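Local coordinates for protein beta-N-acetylhexosaminidase (Bacteroides fragilis, PDB 4PYS) that probably hydrolyses terminal beta-linked N-acetylhexosamine residues from glycans, at residues R107-G112 and I118-E123; R44-K49 and Y101-L106; M12-K17 and Y474-S479. All coordinates share one frame; numbering follows the deposited sequence.

Near the N terminus, residues 12-17 meet helix 470-486 in contact 3, which closes a loop of more than 450 residues and ties the N-terminal domain to a helix near the C-terminal end of the chain. The other two contacts nest inside that loop, one after the other. Contact 2 brings helix 43-49 alongside helix 96-109, closing a loop that contains several strands of the N-terminal sheet. Contact 1 then closes a short turn, where the same long helix gives way to strand 117-126. Contacts 1 and 2 touch through Phe119 and the carbonyl of Leu106, whereas Gln108 OE1 probably accepts a hydrogen bond from the Met12 backbone, linking contact 1 to contact 3.

Contact 1: R107-G112 and I118-E123; sequences RQWNTG and IFPCVE
The indole of Trp109 meets strand 118-123 with its edge: Pro120 O lies in the ring plane, 2.9 Å from Trp109 NE1, and Phe119 CD1 sits near that plane beside Trp109 CD1. The N-H of the indole points almost straight at the carbonyl oxygen, at 172°, a short bond that, with the packing around it, helps hold the ring's rotation. Val122 approaches obliquely from the opposite direction, its CG1 3.5 Å from Trp109 NE1 and its CG2 against Trp109 CZ2, while the CD of Pro120 closes on the pyrrole part of the indole. The ring of Phe119 is approached obliquely by the backbone N of Asn110, 3.6 Å from Phe119 CE1, and the CB of Asn110 touches the same ring carbon.

These contacts illustrate how a short turn can link a helix to the strand that follows. Helix 96-109 packs on the sheet of the family 20 N-terminal domain, and Asn110, the first residue to leave helical geometry, begins the short connection to strand 117-126. Its side chain, with CG anti to the backbone N (chi1 174°), brings OD1 within 2.9 Å of Ile118 N, on a nearly linear bond whose donor is tilted from the amide plane. The return bond, from Thr111 N to Ile118 O at 2.9 Å, lies in the carbonyl plane. Ile118 is thus gripped at both its N-H and its C=O, once by a side chain and once by the backbone. Thr111 adds its methyl CG2, 3.8 Å from Pro120 CD, and lays OG1 beside Ile118 CB; that hydroxyl is hydrogen-bonded to Glu113 within the turn. Arg20 of the neighbouring strand 17-21 touches both Trp109 and Pro120.

Contact 2: R44-K49 and Y101-L106; sequences RLFYEK and YAIQSL
Ile103 is the first residue of 101-106 to meet helix 44-49, and it touches two consecutive residues there with separate branches. Its CD1 reaches Phe46 CB at 3.8 Å, while its CG2 lies 4.0 Å from Leu45 CD2. The split follows from its first torsion (chi1 -74°), which sets CG1 anti to the carbonyl carbon and CG2 anti to the backbone N, sending the two arms in different directions. Leu45 and Ile103 lie alongside one another, pointing opposite ways, instead of meeting end-on, and Ile103 CG1 comes to the edge of the Phe46 ring. Trp69, on the underlying strand 67-71, touches both Ile103 and Phe46.

Gln104 follows with a chain bent at chi2 (-66°), which carries its amide toward the neighbouring helix. There NE2 passes 3.8 Å from Leu45 CD2, the two side chains crossing at about a right angle. This is a van der Waals contact only; the amide finds its polar partners elsewhere, NE2 with Ser157 OG and OE1 with Arg107 NH1, so both its ends are satisfied in a buried place.

No hydrogen bond joins the two helices. Their short segments run nearly parallel, 11° apart, with axes 10.1 Å from each other at closest approach. Lys49 forms a salt bridge with Asp154, which like Ser157 belongs to helix 146-158 in the catalytic-domain range, placing the pair between sheet and barrel. Near-parallel helices laid side by side on a sheet are consistent with the alpha/beta fold of the family 20 N-terminal domain.

Contact 3: M12-K17 and Y474-S479; sequences MPTPGK and YGKVLS. With FMT (formic acid), chain K.
Lys476 reaches Thr14 on a fully extended chain: CG sits beside the backbone N (chi1 -67°), and every torsion beyond it is close to 180°, so the ammonium is carried straight out from helix 470-486. There Thr14 OG1 receives a hydrogen bond from Lys476 NZ at 2.9 Å. The two side chains cross at about a right angle, and Thr14 CG2 lies 3.6 Å from Lys476 NZ, beside the bond.

Residue 12, a selenomethionine, makes the apolar half of the contact. Its chain runs outward and brings Met12 SE to 3.7 Å from Lys476 O. Beyond the selenium, the bend of Met12 at chi3 (76°) turns its CE toward Val477 CG2, and Met12 CE and Val477 CG2 end 3.8 Å apart. Met12 and Val477 thus meet across one another at roughly a right angle. Phe473, Lys480 and Phe484 of the same helix also touch the Met12 side chain, which is therefore embedded against one face of helix 470-486. A cis peptide bond leads from Met12 into Pro13, which packs on helix 453-462. The contact joins the loop that precedes the first strand of the N-terminal domain to helices near the C-terminal end of the chain.

A formic acid molecule, probably from the crystallisation liquor, lies beside this bridge; Lys476 NZ gives its O1 a weak hydrogen bond of 3.4 Å, and Ile11 N also binds the molecule. With Glu468 in a salt bridge to Lys476 NZ and Glu459 hydrogen-bonded to Thr14 OG1, the threonine hydroxyl links an ammonium to a carboxylate, and the acidic surroundings would be expected to keep the lysine protonated.

Contact 1: R107-G112 and I118-E123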
loop_
_atom_site.group_PDB
_atom_site.type_symbol
_atom_site.label_atom_id
_atom_site.label_comp_id
_atom_site.label_asym_id
_atom_site.label_seq_id
_atom_site.Cartn_x
_atom_site.Cartn_y
_atom_site.Cartn_z
ATOM N N ARG A 107 -3.340 21.165 2.864
ATOM C CA ARG A 107 -3.935 20.758 4.143
ATOM C C ARG A 107 -3.012 21.061 5.310
ATOM O O ARG A 107 -3.453 21.553 6.353
ATOM C CB ARG A 107 -4.176 19.250 4.162
ATOM C CG ARG A 107 -5.393 18.767 3.443
ATOM C CD ARG A 107 -5.461 17.243 3.575
ATOM N NE ARG A 107 -5.923 16.793 4.890
ATOM C CZ ARG A 107 -5.955 15.511 5.256
ATOM N NH1 ARG A 107 -5.535 14.578 4.411
ATOM N NH2 ARG A 107 -6.411 15.163 6.452
ATOM N N GLN A 108 -1.729 20.738 5.138
ATOM C CA GLN A 108 -0.741 20.931 6.193
ATOM C C GLN A 108 -0.170 22.341 6.236
ATOM O O GLN A 108 0.384 22.752 7.252
ATOM C CB GLN A 108 0.397 19.918 6.042
ATOM C CG GLN A 108 -0.066 18.499 6.306
ATOM C CD GLN A 108 1.064 17.494 6.294
ATOM O OE1 GLN A 108 2.167 17.773 6.770
ATOM N NE2 GLN A 108 0.796 16.317 5.751
ATOM N N TRP A 109 -0.305 23.083 5.142
ATOM C CA TRP A 109 0.272 24.414 5.068
ATOM C C TRP A 109 -0.652 25.461 5.703
ATOM O O TRP A 109 -0.192 26.495 6.174
ATOM C CB TRP A 109 0.605 24.769 3.608
ATOM C CG TRP A 109 1.481 25.979 3.473
ATOM C CD1 TRP A 109 1.131 27.199 2.964
ATOM C CD2 TRP A 109 2.861 26.081 3.851
ATOM N NE1 TRP A 109 2.209 28.055 3.008
ATOM C CE2 TRP A 109 3.280 27.392 3.556
ATOM C CE3 TRP A 109 3.780 25.189 4.418
ATOM C CZ2 TRP A 109 4.591 27.835 3.808
ATOM C CZ3 TRP A 109 5.075 25.627 4.665
ATOM C CH2 TRP A 109 5.468 26.936 4.364
ATOM N N ASN A 110 -1.952 25.183 5.710
ATOM C CA ASN A 110 -2.916 26.025 6.414
ATOM C C ASN A 110 -2.504 26.175 7.881
ATOM O O ASN A 110 -2.222 25.173 8.548
ATOM C CB ASN A 110 -4.301 25.373 6.314
ATOM C CG ASN A 110 -5.354 26.093 7.132
ATOM O OD1 ASN A 110 -5.312 27.311 7.291
ATOM N ND2 ASN A 110 -6.308 25.334 7.667
ATOM N N THR A 111 -2.452 27.408 8.389
ATOM C CA THR A 111 -1.974 27.618 9.758
ATOM C C THR A 111 -2.956 27.089 10.801
ATOM O O THR A 111 -2.553 26.656 11.887
ATOM C CB THR A 111 -1.710 29.095 10.072
ATOM O OG1 THR A 111 -2.955 29.766 10.300
ATOM C CG2 THR A 111 -0.954 29.772 8.941
ATOM N N GLY A 112 -4.247 27.137 10.479
ATOM C CA GLY A 112 -5.276 26.751 11.430
ATOM C C GLY A 112 -5.389 27.751 12.571
ATOM O O GLY A 112 -5.942 27.442 13.626
ATOM N N ILE A 118 -5.708 29.979 6.117
ATOM C CA ILE A 118 -4.662 30.994 6.166
ATOM C C ILE A 118 -3.388 30.355 5.663
ATOM O O ILE A 118 -2.900 29.386 6.258
ATOM C CB ILE A 118 -4.426 31.525 7.587
ATOM C CG1 ILE A 118 -5.678 32.231 8.109
ATOM C CG2 ILE A 118 -3.243 32.485 7.602
ATOM C CD1 ILE A 118 -5.471 32.932 9.429
ATOM N N PHE A 119 -2.865 30.884 4.560
ATOM C CA PHE A 119 -1.693 30.303 3.916
ATOM C C PHE A 119 -0.550 31.302 3.853
ATOM O O PHE A 119 -0.658 32.328 3.177
ATOM C CB PHE A 119 -2.024 29.873 2.489
ATOM C CG PHE A 119 -3.018 28.751 2.399
ATOM C CD1 PHE A 119 -2.703 27.485 2.875
ATOM C CD2 PHE A 119 -4.259 28.954 1.811
ATOM C CE1 PHE A 119 -3.616 26.445 2.778
ATOM C CE2 PHE A 119 -5.175 27.920 1.704
ATOM C CZ PHE A 119 -4.855 26.665 2.187
ATOM N N PRO A 120 0.558 31.007 4.547
ATOM C CA PRO A 120 1.718 31.900 4.427
ATOM C C PRO A 120 2.206 31.895 2.992
ATOM O O PRO A 120 2.157 30.851 2.341
ATOM C CB PRO A 120 2.759 31.253 5.347
ATOM C CG PRO A 120 1.933 30.481 6.365
ATOM C CD PRO A 120 0.749 29.965 5.577
ATOM N N CYS A 121 2.642 33.039 2.486
ATOM C CA CYS A 121 3.103 33.097 1.106
ATOM C C CYS A 121 4.317 32.195 0.914
ATOM O O CYS A 121 5.160 32.066 1.811
ATOM C CB CYS A 121 3.397 34.538 0.698
ATOM S SG CYS A 121 1.906 35.561 0.711
ATOM N N VAL A 122 4.392 31.552 -0.246
ATOM C CA VAL A 122 5.370 30.490 -0.451
ATOM C C VAL A 122 5.379 30.058 -1.910
ATOM O O VAL A 122 4.405 30.266 -2.638
ATOM C CB VAL A 122 5.034 29.265 0.443
ATOM C CG1 VAL A 122 3.818 28.516 -0.094
ATOM C CG2 VAL A 122 6.223 28.317 0.559
ATOM N N GLU A 123 6.498 29.494 -2.349
ATOM C CA GLU A 123 6.495 28.675 -3.551
ATOM C C GLU A 123 7.029 27.297 -3.193
ATOM O O GLU A 123 8.134 27.162 -2.659
ATOM C CB GLU A 123 7.326 29.312 -4.670
ATOM C CG GLU A 123 7.314 28.497 -5.959
ATOM C CD GLU A 123 7.909 29.252 -7.139
ATOM O OE1 GLU A 123 8.046 30.492 -7.061
ATOM O OE2 GLU A 123 8.236 28.593 -8.145
#

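Contact 2: R44-K49 and Y101-L106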
loop_
_atom_site.group_PDB
_atom_site.type_symbol
_atom_site.label_atom_id
_atom_site.label_comp_id
_atom_site.label_asym_id
_atom_site.label_seq_id
_atom_site.Cartn_x
_atom_site.Cartn_y
_atom_site.Cartn_z
ATOM N N ARG A 44 -13.193 16.248 -5.321
ATOM C CA ARG A 44 -13.895 15.681 -4.174
ATOM C C ARG A 44 -13.008 15.698 -2.922
ATOM O O ARG A 44 -13.493 15.920 -1.807
ATOM C CB ARG A 44 -14.398 14.269 -4.478
ATOM C CG ARG A 44 -15.663 14.248 -5.332
ATOM C CD ARG A 44 -16.240 12.844 -5.461
ATOM N NE ARG A 44 -15.674 12.123 -6.599
ATOM C CZ ARG A 44 -16.147 12.205 -7.841
ATOM N NH1 ARG A 44 -17.191 12.982 -8.103
ATOM N NH2 ARG A 44 -15.577 11.515 -8.820
ATOM N N LEU A 45 -11.707 15.498 -3.113
ATOM C CA LEU A 45 -10.767 15.547 -1.989
ATOM C C LEU A 45 -10.636 16.968 -1.450
ATOM O O LEU A 45 -10.563 17.182 -0.236
ATOM C CB LEU A 45 -9.391 15.004 -2.391
ATOM C CG LEU A 45 -8.342 14.903 -1.279
ATOM C CD1 LEU A 45 -8.793 13.919 -0.198
ATOM C CD2 LEU A 45 -6.980 14.493 -1.838
ATOM N N PHE A 46 -10.599 17.937 -2.358
ATOM C CA PHE A 46 -10.535 19.338 -1.963
ATOM C C PHE A 46 -11.767 19.727 -1.145
ATOM O O PHE A 46 -11.653 20.389 -0.107
ATOM C CB PHE A 46 -10.420 20.236 -3.208
ATOM C CG PHE A 46 -10.361 21.700 -2.885
ATOM C CD1 PHE A 46 -9.145 22.305 -2.593
ATOM C CD2 PHE A 46 -11.520 22.470 -2.857
ATOM C CE1 PHE A 46 -9.080 23.647 -2.277
ATOM C CE2 PHE A 46 -11.465 23.817 -2.541
ATOM C CZ PHE A 46 -10.241 24.410 -2.253
ATOM N N TYR A 47 -12.948 19.326 -1.609
ATOM C CA TYR A 47 -14.184 19.659 -0.897
ATOM C C TYR A 47 -14.215 19.015 0.489
ATOM O O TYR A 47 -14.745 19.575 1.448
ATOM C CB TYR A 47 -15.415 19.215 -1.693
ATOM C CG TYR A 47 -15.639 19.950 -3.001
ATOM C CD1 TYR A 47 -15.248 21.276 -3.162
ATOM C CD2 TYR A 47 -16.250 19.313 -4.076
ATOM C CE1 TYR A 47 -15.455 21.940 -4.361
ATOM C CE2 TYR A 47 -16.462 19.965 -5.270
ATOM C CZ TYR A 47 -16.063 21.280 -5.408
ATOM O OH TYR A 47 -16.274 21.927 -6.604
ATOM N N GLU A 48 -13.642 17.828 0.590
ATOM C CA GLU A 48 -13.649 17.092 1.843
ATOM C C GLU A 48 -12.649 17.637 2.868
ATOM O O GLU A 48 -12.922 17.637 4.073
ATOM C CB GLU A 48 -13.352 15.618 1.555
ATOM C CG GLU A 48 -13.388 14.720 2.776
ATOM C CD GLU A 48 -12.982 13.296 2.448
ATOM O OE1 GLU A 48 -13.566 12.700 1.513
ATOM O OE2 GLU A 48 -12.073 12.780 3.128
ATOM N N LYS A 49 -11.498 18.107 2.397
ATOM C CA LYS A 49 -10.381 18.394 3.299
ATOM C C LYS A 49 -10.116 19.882 3.513
ATOM O O LYS A 49 -9.535 20.267 4.529
ATOM C CB LYS A 49 -9.099 17.727 2.799
ATOM C CG LYS A 49 -9.152 16.197 2.663
ATOM C CD LYS A 49 -9.493 15.504 3.983
ATOM C CE LYS A 49 -9.177 13.996 3.906
ATOM N NZ LYS A 49 -9.771 13.232 5.073
ATOM N N TYR A 101 -1.659 15.598 -4.550
ATOM C CA TYR A 101 -0.564 15.810 -3.620
ATOM C C TYR A 101 -0.437 17.281 -3.246
ATOM O O TYR A 101 -0.113 17.598 -2.100
ATOM C CB TYR A 101 0.743 15.229 -4.185
ATOM C CG TYR A 101 0.638 13.725 -4.365
ATOM C CD1 TYR A 101 -0.065 12.953 -3.449
ATOM C CD2 TYR A 101 1.204 13.087 -5.469
ATOM C CE1 TYR A 101 -0.187 11.563 -3.612
ATOM C CE2 TYR A 101 1.092 11.703 -5.638
ATOM C CZ TYR A 101 0.395 10.955 -4.702
ATOM O OH TYR A 101 0.267 9.584 -4.860
ATOM N N ALA A 102 -0.711 18.182 -4.188
ATOM C CA ALA A 102 -0.770 19.608 -3.837
ATOM C C ALA A 102 -1.829 19.870 -2.771
ATOM O O ALA A 102 -1.616 20.659 -1.851
ATOM C CB ALA A 102 -1.033 20.476 -5.085
ATOM N N ILE A 103 -2.984 19.215 -2.902
ATOM C CA ILE A 103 -4.041 19.355 -1.910
ATOM C C ILE A 103 -3.571 18.846 -0.558
ATOM O O ILE A 103 -3.846 19.470 0.458
ATOM C CB ILE A 103 -5.335 18.615 -2.350
ATOM C CG1 ILE A 103 -6.023 19.412 -3.467
ATOM C CG2 ILE A 103 -6.314 18.431 -1.185
ATOM C CD1 ILE A 103 -7.085 18.610 -4.227
ATOM N N GLN A 104 -2.846 17.733 -0.539
ATOM C CA GLN A 104 -2.342 17.217 0.734
ATOM C C GLN A 104 -1.362 18.214 1.365
ATOM O O GLN A 104 -1.344 18.390 2.579
ATOM C CB GLN A 104 -1.659 15.854 0.551
ATOM C CG GLN A 104 -2.576 14.732 0.085
ATOM C CD GLN A 104 -3.645 14.364 1.109
ATOM O OE1 GLN A 104 -3.726 14.947 2.199
ATOM N NE2 GLN A 104 -4.465 13.378 0.762
ATOM N N SER A 105 -0.544 18.869 0.548
ATOM C CA SER A 105 0.350 19.894 1.092
ATOM C C SER A 105 -0.411 21.121 1.615
ATOM O O SER A 105 -0.068 21.659 2.672
ATOM C CB SER A 105 1.415 20.304 0.067
ATOM O OG SER A 105 2.338 19.243 -0.132
ATOM N N LEU A 106 -1.432 21.563 0.884
ATOM C CA LEU A 106 -2.236 22.706 1.325
ATOM C C LEU A 106 -2.900 22.409 2.669
ATOM O O LEU A 106 -3.015 23.294 3.522
ATOM C CB LEU A 106 -3.299 23.072 0.277
ATOM C CG LEU A 106 -2.806 23.782 -0.987
ATOM C CD1 LEU A 106 -3.936 23.910 -2.010
ATOM C CD2 LEU A 106 -2.246 25.158 -0.641
#

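Contact 3: M12-K17 and Y474-S479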
loop_
_atom_site.group_PDB
_atom_site.type_symbol
_atom_site.label_atom_id
_atom_site.label_comp_id
_atom_site.label_asym_id
_atom_site.label_seq_id
_atom_site.Cartn_x
_atom_site.Cartn_y
_atom_site.Cartn_z
HETATM N N MSE A 12 4.684 17.225 5.843
HETATM C CA MSE A 12 5.273 15.881 5.802
HETATM C C MSE A 12 4.517 15.000 4.826
HETATM O O MSE A 12 3.283 15.006 4.801
HETATM C CB MSE A 12 5.276 15.223 7.190
HETATM C CG MSE A 12 5.996 16.047 8.222
HETATM SE SE MSE A 12 6.249 15.083 9.889
HETATM C CE MSE A 12 7.707 13.932 9.315
ATOM N N PRO A 13 5.247 14.240 3.990
ATOM C CA PRO A 13 6.708 14.179 3.867
ATOM C C PRO A 13 7.273 15.489 3.311
ATOM O O PRO A 13 6.548 16.275 2.694
ATOM C CB PRO A 13 6.941 13.010 2.889
ATOM C CG PRO A 13 5.631 12.826 2.162
ATOM C CD PRO A 13 4.550 13.287 3.101
ATOM N N THR A 14 8.554 15.715 3.549
ATOM C CA THR A 14 9.204 17.000 3.246
ATOM C C THR A 14 9.187 17.279 1.758
ATOM O O THR A 14 9.627 16.430 0.974
ATOM C CB THR A 14 10.658 16.959 3.676
ATOM O OG1 THR A 14 10.726 16.663 5.077
ATOM C CG2 THR A 14 11.340 18.310 3.408
ATOM N N PRO A 15 8.679 18.462 1.354
ATOM C CA PRO A 15 8.708 18.804 -0.077
ATOM C C PRO A 15 10.130 19.026 -0.565
ATOM O O PRO A 15 11.014 19.402 0.223
ATOM C CB PRO A 15 7.932 20.128 -0.144
ATOM C CG PRO A 15 6.998 20.085 1.082
ATOM C CD PRO A 15 7.909 19.446 2.141
ATOM N N GLY A 16 10.340 18.819 -1.860
ATOM C CA GLY A 16 11.657 18.973 -2.447
ATOM C C GLY A 16 12.180 20.386 -2.350
ATOM O O GLY A 16 13.367 20.593 -2.086
ATOM N N LYS A 17 11.314 21.372 -2.560
ATOM C CA LYS A 17 11.747 22.761 -2.420
ATOM C C LYS A 17 10.647 23.636 -1.853
ATOM O O LYS A 17 9.518 23.619 -2.345
ATOM C CB LYS A 17 12.225 23.321 -3.764
ATOM C CG LYS A 17 12.866 24.698 -3.638
ATOM C CD LYS A 17 13.591 25.091 -4.917
ATOM C CE LYS A 17 14.387 26.362 -4.714
ATOM N NZ LYS A 17 14.813 26.948 -6.018
ATOM N N TYR A 474 12.948 13.916 13.452
ATOM C CA TYR A 474 12.167 13.634 14.657
ATOM C C TYR A 474 11.500 14.910 15.195
ATOM O O TYR A 474 10.367 14.877 15.690
ATOM C CB TYR A 474 13.082 12.986 15.702
ATOM C CG TYR A 474 12.394 12.579 16.984
ATOM C CD1 TYR A 474 11.173 11.911 16.965
ATOM C CD2 TYR A 474 12.985 12.832 18.206
ATOM C CE1 TYR A 474 10.549 11.526 18.158
ATOM C CE2 TYR A 474 12.377 12.456 19.392
ATOM C CZ TYR A 474 11.162 11.802 19.357
ATOM O OH TYR A 474 10.561 11.432 20.544
ATOM N N GLY A 475 12.192 16.042 15.094
ATOM C CA GLY A 475 11.607 17.310 15.501
ATOM C C GLY A 475 10.359 17.630 14.692
ATOM O O GLY A 475 9.377 18.155 15.226
ATOM N N LYS A 476 10.390 17.305 13.402
ATOM C CA LYS A 476 9.238 17.524 12.532
ATOM C C LYS A 476 8.090 16.606 12.923
ATOM O O LYS A 476 6.943 17.044 12.987
ATOM C CB LYS A 476 9.608 17.252 11.067
ATOM C CG LYS A 476 10.615 18.252 10.474
ATOM C CD LYS A 476 10.872 17.861 8.997
ATOM C CE LYS A 476 11.966 18.703 8.392
ATOM N NZ LYS A 476 12.136 18.375 6.958
ATOM N N VAL A 477 8.405 15.335 13.177
ATOM C CA VAL A 477 7.404 14.370 13.651
ATOM C C VAL A 477 6.689 14.900 14.891
ATOM O O VAL A 477 5.455 14.922 14.963
ATOM C CB VAL A 477 8.040 12.989 13.944
ATOM C CG1 VAL A 477 7.085 12.092 14.721
ATOM C CG2 VAL A 477 8.423 12.313 12.625
ATOM N N LEU A 478 7.457 15.355 15.867
ATOM C CA LEU A 478 6.842 15.831 17.103
ATOM C C LEU A 478 6.013 17.100 16.883
ATOM O O LEU A 478 4.978 17.289 17.526
ATOM C CB LEU A 478 7.919 16.069 18.163
ATOM C CG LEU A 478 8.707 14.828 18.575
ATOM C CD1 LEU A 478 9.678 15.202 19.692
ATOM C CD2 LEU A 478 7.766 13.705 19.037
ATOM N N SER A 479 6.465 17.967 15.977
ATOM C CA SER A 479 5.780 19.226 15.703
ATOM C C SER A 479 4.471 19.030 14.947
ATOM O O SER A 479 3.563 19.864 15.044
ATOM C CB SER A 479 6.685 20.156 14.893
ATOM O OG SER A 479 7.799 20.522 15.678
HETATM C C FMT K . 8.701 20.781 5.915
HETATM O O1 FMT K . 9.940 20.773 5.935
HETATM O O2 FMT K . 8.005 21.679 5.422
#